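Long-range contacts in Asp/Glu-specific dipeptidyl-peptidase (Flavobacterium psychrophilum, PDB 5JXF), which removes dipeptides from the N-terminus of oligopeptides as a serine peptidase of family S46, with strict specificity for Asp or Glu at P1: residues T280-E291 with N655-A666; T416-L425 with Y500-F511. All blocks are in the same frame, centred on the assembly; numbering follows the deposited sequence.

Interaction 1 (T280-E291 with N655-A666); sequences TMVMGYPGKTQE and NHTTGGNSGSPA. With ASP (aspartic acid), chain F.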
# COMPACT_ATOMS: atom_id res chain seq x y z
N THR A 280 0.61 -7.29 -27.83
CA THR A 280 1.10 -5.90 -27.84
C THR A 280 2.55 -5.87 -28.31
O THR A 280 3.33 -6.77 -27.98
CB THR A 280 1.07 -5.23 -26.43
OG1 THR A 280 2.01 -5.88 -25.56
CG2 THR A 280 -0.30 -5.28 -25.80
N MET A 281 2.89 -4.84 -29.08
CA MET A 281 4.26 -4.63 -29.49
C MET A 281 4.67 -3.20 -29.18
O MET A 281 4.00 -2.23 -29.56
CB MET A 281 4.42 -4.93 -30.99
CG MET A 281 5.85 -5.14 -31.41
SD MET A 281 6.09 -5.16 -33.21
CE MET A 281 5.59 -3.53 -33.64
N VAL A 282 5.80 -3.07 -28.51
CA VAL A 282 6.32 -1.76 -28.18
C VAL A 282 7.64 -1.49 -28.92
O VAL A 282 8.59 -2.26 -28.85
CB VAL A 282 6.50 -1.64 -26.64
CG1 VAL A 282 7.04 -0.29 -26.29
CG2 VAL A 282 5.14 -1.88 -25.91
N MET A 283 7.68 -0.38 -29.65
CA MET A 283 8.87 0.02 -30.40
C MET A 283 9.41 1.31 -29.78
O MET A 283 8.66 2.24 -29.53
CB MET A 283 8.53 0.22 -31.88
CG MET A 283 9.73 0.24 -32.82
SD MET A 283 9.25 0.34 -34.60
CE MET A 283 7.71 -0.59 -34.46
N GLY A 284 10.70 1.36 -29.49
CA GLY A 284 11.21 2.58 -28.90
C GLY A 284 12.71 2.62 -28.82
O GLY A 284 13.42 1.83 -29.46
N TYR A 285 13.21 3.57 -28.02
CA TYR A 285 14.64 3.77 -27.89
C TYR A 285 15.14 3.59 -26.44
O TYR A 285 15.59 4.55 -25.81
CB TYR A 285 15.02 5.15 -28.43
CG TYR A 285 14.60 5.36 -29.88
CD1 TYR A 285 13.28 5.69 -30.20
CD2 TYR A 285 15.53 5.26 -30.92
CE1 TYR A 285 12.89 5.87 -31.51
CE2 TYR A 285 15.13 5.45 -32.26
CZ TYR A 285 13.82 5.75 -32.53
OH TYR A 285 13.39 5.95 -33.81
N PRO A 286 15.09 2.35 -25.94
CA PRO A 286 15.58 2.07 -24.59
C PRO A 286 17.04 2.47 -24.43
O PRO A 286 17.89 2.12 -25.27
CB PRO A 286 15.40 0.55 -24.46
CG PRO A 286 15.45 0.04 -25.86
CD PRO A 286 14.77 1.12 -26.68
N GLY A 287 17.31 3.23 -23.38
CA GLY A 287 18.62 3.80 -23.14
C GLY A 287 19.69 2.80 -22.77
O GLY A 287 20.69 2.65 -23.48
N LYS A 288 19.51 2.11 -21.65
CA LYS A 288 20.56 1.24 -21.16
C LYS A 288 20.02 -0.01 -20.46
O LYS A 288 19.00 0.03 -19.79
CB LYS A 288 21.49 2.01 -20.22
CG LYS A 288 22.78 1.26 -19.89
CD LYS A 288 23.80 2.11 -19.16
CE LYS A 288 23.27 2.61 -17.83
NZ LYS A 288 24.29 3.40 -17.08
N THR A 289 20.72 -1.12 -20.66
CA THR A 289 20.39 -2.39 -20.04
C THR A 289 21.68 -3.17 -19.81
O THR A 289 22.65 -2.98 -20.55
CB THR A 289 19.35 -3.14 -20.90
OG1 THR A 289 18.05 -3.02 -20.29
CG2 THR A 289 19.70 -4.57 -21.12
N GLN A 290 21.72 -3.99 -18.76
CA GLN A 290 22.90 -4.80 -18.44
C GLN A 290 22.50 -6.20 -18.00
O GLN A 290 22.69 -6.54 -16.84
CB GLN A 290 23.73 -4.14 -17.34
CG GLN A 290 24.15 -2.72 -17.63
CD GLN A 290 25.04 -2.14 -16.56
OE1 GLN A 290 26.25 -2.01 -16.75
NE2 GLN A 290 24.44 -1.74 -15.44
N GLU A 291 21.95 -7.00 -18.90
CA GLU A 291 21.40 -8.29 -18.50
C GLU A 291 22.48 -9.34 -18.26
O GLU A 291 22.20 -10.40 -17.71
CB GLU A 291 20.43 -8.82 -19.56
CG GLU A 291 19.23 -7.92 -19.88
CD GLU A 291 18.36 -7.61 -18.67
OE1 GLU A 291 18.38 -8.38 -17.69
OE2 GLU A 291 17.66 -6.58 -18.72
N ASN A 655 5.74 -6.61 -21.97
CA ASN A 655 6.79 -6.04 -22.81
C ASN A 655 7.99 -5.61 -21.98
O ASN A 655 7.85 -5.06 -20.90
CB ASN A 655 6.26 -4.84 -23.60
CG ASN A 655 4.99 -5.15 -24.35
OD1 ASN A 655 5.01 -5.79 -25.39
ND2 ASN A 655 3.87 -4.65 -23.83
N HIS A 656 9.19 -5.85 -22.50
CA HIS A 656 10.40 -5.50 -21.78
C HIS A 656 10.86 -4.11 -22.20
O HIS A 656 11.28 -3.91 -23.33
CB HIS A 656 11.49 -6.54 -22.07
CG HIS A 656 12.72 -6.39 -21.22
ND1 HIS A 656 13.87 -7.13 -21.44
CD2 HIS A 656 12.99 -5.59 -20.17
CE1 HIS A 656 14.79 -6.78 -20.56
NE2 HIS A 656 14.28 -5.85 -19.78
N THR A 657 10.80 -3.17 -21.26
CA THR A 657 11.18 -1.78 -21.49
C THR A 657 12.19 -1.27 -20.48
O THR A 657 12.49 -1.94 -19.50
CB THR A 657 9.95 -0.85 -21.44
OG1 THR A 657 9.26 -1.05 -20.21
CG2 THR A 657 9.00 -1.13 -22.60
N THR A 658 12.70 -0.06 -20.71
CA THR A 658 13.57 0.60 -19.73
C THR A 658 13.49 2.10 -20.03
O THR A 658 12.75 2.50 -20.93
CB THR A 658 15.03 0.03 -19.78
OG1 THR A 658 15.83 0.55 -18.71
CG2 THR A 658 15.70 0.34 -21.10
N GLY A 659 14.22 2.94 -19.29
CA GLY A 659 14.22 4.37 -19.55
C GLY A 659 14.65 4.62 -21.02
O GLY A 659 15.60 4.00 -21.50
N GLY A 660 13.96 5.51 -21.71
CA GLY A 660 14.11 5.67 -23.15
C GLY A 660 12.86 5.22 -23.89
O GLY A 660 12.53 5.76 -24.96
N ASN A 661 12.16 4.25 -23.30
CA ASN A 661 10.92 3.73 -23.85
C ASN A 661 9.76 4.60 -23.47
O ASN A 661 8.64 4.37 -23.92
CB ASN A 661 10.64 2.32 -23.37
CG ASN A 661 11.16 1.25 -24.30
OD1 ASN A 661 11.80 0.29 -23.86
ND2 ASN A 661 10.88 1.40 -25.60
N SER A 662 10.01 5.60 -22.62
CA SER A 662 9.01 6.62 -22.36
C SER A 662 8.50 7.19 -23.66
O SER A 662 9.30 7.66 -24.50
CB SER A 662 9.55 7.75 -21.50
OG SER A 662 9.30 7.50 -20.13
N GLY A 663 7.19 7.14 -23.82
CA GLY A 663 6.54 7.65 -24.99
C GLY A 663 6.46 6.68 -26.16
O GLY A 663 5.98 7.04 -27.20
N SER A 664 6.91 5.44 -25.97
CA SER A 664 6.85 4.42 -27.03
C SER A 664 5.42 4.02 -27.31
O SER A 664 4.61 3.92 -26.40
CB SER A 664 7.64 3.17 -26.65
OG SER A 664 9.03 3.42 -26.61
N PRO A 665 5.12 3.77 -28.59
CA PRO A 665 3.79 3.32 -28.96
C PRO A 665 3.59 1.87 -28.60
O PRO A 665 4.48 1.07 -28.81
CB PRO A 665 3.76 3.51 -30.48
CG PRO A 665 5.20 3.33 -30.91
CD PRO A 665 6.00 3.94 -29.77
N ALA A 666 2.43 1.51 -28.06
CA ALA A 666 2.06 0.11 -28.03
C ALA A 666 1.04 -0.12 -29.14
O ALA A 666 0.02 0.57 -29.21
CB ALA A 666 1.51 -0.31 -26.64
N ASP F . 9.85 6.13 -17.19
CA ASP F . 10.95 5.58 -17.99
C ASP F . 11.45 6.49 -19.09
O ASP F . 11.70 6.05 -20.22
CB ASP F . 10.55 4.22 -18.59
CG ASP F . 10.79 3.06 -17.63
OD1 ASP F . 11.61 3.20 -16.71
OD2 ASP F . 10.16 1.99 -17.81
O HOH W 1 11.35 -0.88 -27.46
O HOH W 2 17.71 3.33 -19.92
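Asn655 donates through ND2 to Thr280 OG1 (2.8 Å) in its amide plane, while its CG rests on Val282 CG2. The His656 ring turns its CE1 edge to Glu291 OE2, 3.4 Å away and in the ring plane; its ND1 bonds Gly39. Thr658 presses CG2 on Pro286 CB at a tight 3.4 Å, its OG1 held by Asp688. Gly659 O takes a straight bond from Gly287 N (2.7 Å, 167°), and a water links it to Lys288 N. Gly660 lies so close to Tyr285 O and Pro286 that a side chain would clash. Asn661 ties the loop together, OD1 accepting from Thr658 N on a lone pair and ND2 donating to Ser664 OG (2.9 Å); Asn661 ND2 also lies 3.5 Å from Gly284 CA. A leucine here would probably leave Thr658 N and Ser664 OG without their amide partner and let the loop carrying Ser662 shift. Gly660 N and Ser662 N both donate to O of the bound aspartic acid, consistent with an oxyanion hole beside Ser662, the probable charge-relay serine. Beyond Ser664, whose CB packs on Val282 CG1, Ala666 forms an antiparallel non-hydrogen-bonded pair with Val282, setting strand 279-284 between strands 586-591 and 665-667.

Interaction 2 (T416-L425 with Y500-F511); sequences TELLSLGYKL and YSKSKLVDYANF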
# COMPACT_ATOMS: atom_id res chain seq x y z
N THR A 416 23.87 19.67 -6.13
CA THR A 416 24.14 21.03 -5.65
C THR A 416 24.47 21.94 -6.82
O THR A 416 25.53 21.82 -7.43
CB THR A 416 25.30 21.06 -4.66
OG1 THR A 416 25.16 19.98 -3.73
CG2 THR A 416 25.31 22.39 -3.93
N GLU A 417 23.56 22.87 -7.12
CA GLU A 417 23.60 23.60 -8.37
C GLU A 417 24.77 24.59 -8.45
O GLU A 417 25.27 24.87 -9.53
CB GLU A 417 22.27 24.32 -8.61
CG GLU A 417 21.08 23.36 -8.77
CD GLU A 417 19.74 24.06 -8.89
OE1 GLU A 417 19.21 24.15 -10.01
OE2 GLU A 417 19.20 24.52 -7.85
N LEU A 418 25.21 25.10 -7.30
CA LEU A 418 26.35 26.02 -7.28
C LEU A 418 27.66 25.28 -7.53
O LEU A 418 28.52 25.76 -8.27
CB LEU A 418 26.42 26.79 -5.96
CG LEU A 418 27.60 27.75 -5.82
CD1 LEU A 418 27.17 29.10 -5.24
CD2 LEU A 418 28.72 27.15 -4.97
N LEU A 419 27.82 24.13 -6.89
CA LEU A 419 28.98 23.28 -7.09
C LEU A 419 29.01 22.80 -8.54
O LEU A 419 30.08 22.62 -9.14
CB LEU A 419 28.94 22.08 -6.15
CG LEU A 419 28.82 22.35 -4.64
CD1 LEU A 419 28.90 21.06 -3.87
CD2 LEU A 419 29.89 23.33 -4.18
N SER A 420 27.82 22.60 -9.09
CA SER A 420 27.65 22.17 -10.46
C SER A 420 28.23 23.21 -11.42
O SER A 420 28.99 22.87 -12.33
CB SER A 420 26.17 21.93 -10.75
OG SER A 420 25.99 21.52 -12.09
N LEU A 421 27.87 24.47 -11.21
CA LEU A 421 28.35 25.53 -12.09
C LEU A 421 29.85 25.73 -11.91
O LEU A 421 30.58 25.99 -12.88
CB LEU A 421 27.60 26.84 -11.84
CG LEU A 421 28.04 27.98 -12.76
CD1 LEU A 421 27.75 27.65 -14.22
CD2 LEU A 421 27.40 29.31 -12.36
N GLY A 422 30.31 25.61 -10.67
CA GLY A 422 31.72 25.72 -10.36
C GLY A 422 32.53 24.65 -11.06
O GLY A 422 33.59 24.93 -11.61
N TYR A 423 32.02 23.43 -11.06
CA TYR A 423 32.73 22.32 -11.71
C TYR A 423 32.80 22.46 -13.23
O TYR A 423 33.67 21.86 -13.87
CB TYR A 423 32.06 20.99 -11.35
CG TYR A 423 32.75 19.79 -11.96
CD1 TYR A 423 34.05 19.45 -11.59
CD2 TYR A 423 32.12 19.02 -12.92
CE1 TYR A 423 34.68 18.36 -12.15
CE2 TYR A 423 32.75 17.93 -13.48
CZ TYR A 423 34.03 17.61 -13.09
OH TYR A 423 34.66 16.52 -13.65
N LYS A 424 31.88 23.22 -13.82
CA LYS A 424 31.96 23.47 -15.26
C LYS A 424 33.06 24.48 -15.57
O LYS A 424 33.69 24.41 -16.62
CB LYS A 424 30.63 23.96 -15.81
CG LYS A 424 29.53 22.92 -15.80
CD LYS A 424 28.29 23.43 -16.49
CE LYS A 424 27.10 22.52 -16.28
NZ LYS A 424 25.95 23.05 -17.05
N LEU A 425 33.28 25.42 -14.65
CA LEU A 425 34.37 26.37 -14.80
C LEU A 425 35.68 25.61 -14.69
O LEU A 425 36.66 25.90 -15.37
CB LEU A 425 34.29 27.46 -13.74
CG LEU A 425 33.13 28.44 -13.89
CD1 LEU A 425 33.14 29.47 -12.78
CD2 LEU A 425 33.15 29.12 -15.26
N TYR A 500 27.53 31.18 -0.41
CA TYR A 500 26.53 31.82 -1.26
C TYR A 500 26.51 33.31 -0.94
O TYR A 500 25.73 34.07 -1.51
CB TYR A 500 25.15 31.18 -1.05
CG TYR A 500 25.07 29.77 -1.60
CD1 TYR A 500 25.65 28.71 -0.92
CD2 TYR A 500 24.41 29.50 -2.79
CE1 TYR A 500 25.60 27.43 -1.41
CE2 TYR A 500 24.35 28.21 -3.29
CZ TYR A 500 24.95 27.17 -2.59
OH TYR A 500 24.90 25.88 -3.07
N SER A 501 27.38 33.70 -0.01
CA SER A 501 27.62 35.10 0.35
C SER A 501 27.92 35.92 -0.87
O SER A 501 27.13 36.75 -1.31
CB SER A 501 28.79 35.24 1.31
OG SER A 501 29.85 34.35 0.96
N LYS A 502 29.10 35.67 -1.42
CA LYS A 502 29.63 36.49 -2.49
C LYS A 502 30.51 35.67 -3.41
O LYS A 502 31.45 36.19 -4.02
CB LYS A 502 30.36 37.69 -1.88
CG LYS A 502 29.55 39.05 -2.17
CD LYS A 502 29.67 39.34 -3.63
CE LYS A 502 29.29 40.83 -3.90
NZ LYS A 502 29.78 40.99 -5.31
N SER A 503 30.19 34.39 -3.48
CA SER A 503 30.45 33.65 -4.70
C SER A 503 29.61 34.36 -5.73
O SER A 503 28.49 34.80 -5.44
CB SER A 503 30.08 32.17 -4.62
OG SER A 503 30.07 31.59 -5.91
N LYS A 504 30.15 34.47 -6.93
CA LYS A 504 29.53 35.25 -7.97
C LYS A 504 28.86 34.25 -8.93
O LYS A 504 28.43 34.56 -10.03
CB LYS A 504 30.60 36.18 -8.59
CG LYS A 504 30.38 36.71 -10.00
CD LYS A 504 30.89 38.16 -10.20
CE LYS A 504 32.07 38.53 -9.34
NZ LYS A 504 32.25 40.01 -9.34
N LEU A 505 28.72 33.02 -8.42
CA LEU A 505 28.03 31.95 -9.14
C LEU A 505 26.55 31.91 -8.76
O LEU A 505 25.75 31.25 -9.43
CB LEU A 505 28.69 30.59 -8.85
CG LEU A 505 30.16 30.44 -9.25
CD1 LEU A 505 30.64 29.00 -9.17
CD2 LEU A 505 30.41 31.01 -10.64
N VAL A 506 26.18 32.62 -7.69
CA VAL A 506 24.78 32.66 -7.25
C VAL A 506 23.88 33.41 -8.25
O VAL A 506 22.72 33.07 -8.41
CB VAL A 506 24.62 33.32 -5.85
CG1 VAL A 506 25.35 32.51 -4.78
CG2 VAL A 506 25.11 34.77 -5.86
N ASP A 507 24.44 34.41 -8.92
CA ASP A 507 23.66 35.33 -9.75
C ASP A 507 24.19 35.37 -11.19
O ASP A 507 25.39 35.24 -11.42
CB ASP A 507 23.67 36.72 -9.10
CG ASP A 507 22.96 37.77 -9.93
OD1 ASP A 507 22.10 37.41 -10.76
OD2 ASP A 507 23.26 38.96 -9.73
N TYR A 508 23.29 35.55 -12.15
CA TYR A 508 23.67 35.54 -13.56
C TYR A 508 24.45 36.79 -13.96
O TYR A 508 25.46 36.70 -14.68
CB TYR A 508 22.44 35.43 -14.45
CG TYR A 508 22.76 35.11 -15.89
CD1 TYR A 508 23.90 34.39 -16.23
CD2 TYR A 508 21.92 35.53 -16.91
CE1 TYR A 508 24.19 34.09 -17.55
CE2 TYR A 508 22.20 35.24 -18.23
CZ TYR A 508 23.34 34.52 -18.55
OH TYR A 508 23.62 34.23 -19.86
N ALA A 509 23.96 37.94 -13.53
CA ALA A 509 24.65 39.21 -13.76
C ALA A 509 26.03 39.13 -13.14
O ALA A 509 27.02 39.55 -13.74
CB ALA A 509 23.86 40.35 -13.17
N ASN A 510 26.08 38.59 -11.93
CA ASN A 510 27.34 38.24 -11.30
C ASN A 510 28.17 37.34 -12.23
O ASN A 510 29.22 37.76 -12.71
CB ASN A 510 27.07 37.57 -9.95
CG ASN A 510 26.86 38.57 -8.82
OD1 ASN A 510 27.23 39.74 -8.95
ND2 ASN A 510 26.25 38.13 -7.73
N PHE A 511 27.68 36.13 -12.49
CA PHE A 511 28.40 35.13 -13.30
C PHE A 511 29.03 35.69 -14.59
O PHE A 511 30.15 35.30 -14.93
CB PHE A 511 27.48 33.97 -13.65
CG PHE A 511 28.13 32.90 -14.51
CD1 PHE A 511 29.02 32.00 -13.97
CD2 PHE A 511 27.83 32.81 -15.87
CE1 PHE A 511 29.60 31.02 -14.76
CE2 PHE A 511 28.42 31.83 -16.66
CZ PHE A 511 29.30 30.94 -16.10
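Ser503 OG, 3.9 Å from Leu418 CD1, is gripped twice: it accepts from Leu505 N (3.2 Å) and is also bonded to Asp529 OD1. Tyr500 OH ends 3.4 Å from Leu418 CB and also touches Thr416 CG2. It is hydrogen-bonded to Asp463, whose carboxylate also accepts from the backbone N of Glu417 and Leu418 and so joins the phenol to the first turn of helix 417-435. Leu418 comes at the ring from the opposite direction: with CG anti to the backbone N (chi1 178°), its CD1 reaches over one face, 3.9 Å from the ring centroid and 25° off the normal, a CH-pi contact. CD1 also meets Val506 CG1 and Leu505 CB. The Ser503-Leu505 bond makes an ST turn, and Leu505 packs on the helix, its CD1 against Gly422 CA (3.7 Å). Leu505 CD2 meets Leu425 CD1 tip to tip at 3.8 Å and also touches Leu421 CD2. Asp507 then starts helix 508-514 as its N-cap, through a weak bond from Ala509 N to OD1. One turn in, Phe511 receives Leu421 CD2 at its CD1 (3.5 Å), and Leu425 CD2 slides past at CE1; Leu447 and Ile448 of helix 437-450 also pack on this ring.

Both contacts are buried, but the centre of interaction 1 lies about 10 Å from that of the chain, the centre of interaction 2 about 27 Å. They share no secondary-structure element: interaction 1 joins strand 279-284 to the loop leading into strand 665-667, in the antiparallel sheet beside the probable catalytic serine, whereas interaction 2 seats a loop and the start of helix 508-514 on helix 417-435, away from the annotated sites. Chemistry follows place. The first relies on glycines, amide side chains, waters and backbone polar groups around the bound aspartic acid; the second is mainly leucine and aromatic packing, with Tyr500 OH and Ser503 OG bonded to Asp463 and Asp529. Their nearest atoms are about 17 Å apart, so they do not touch.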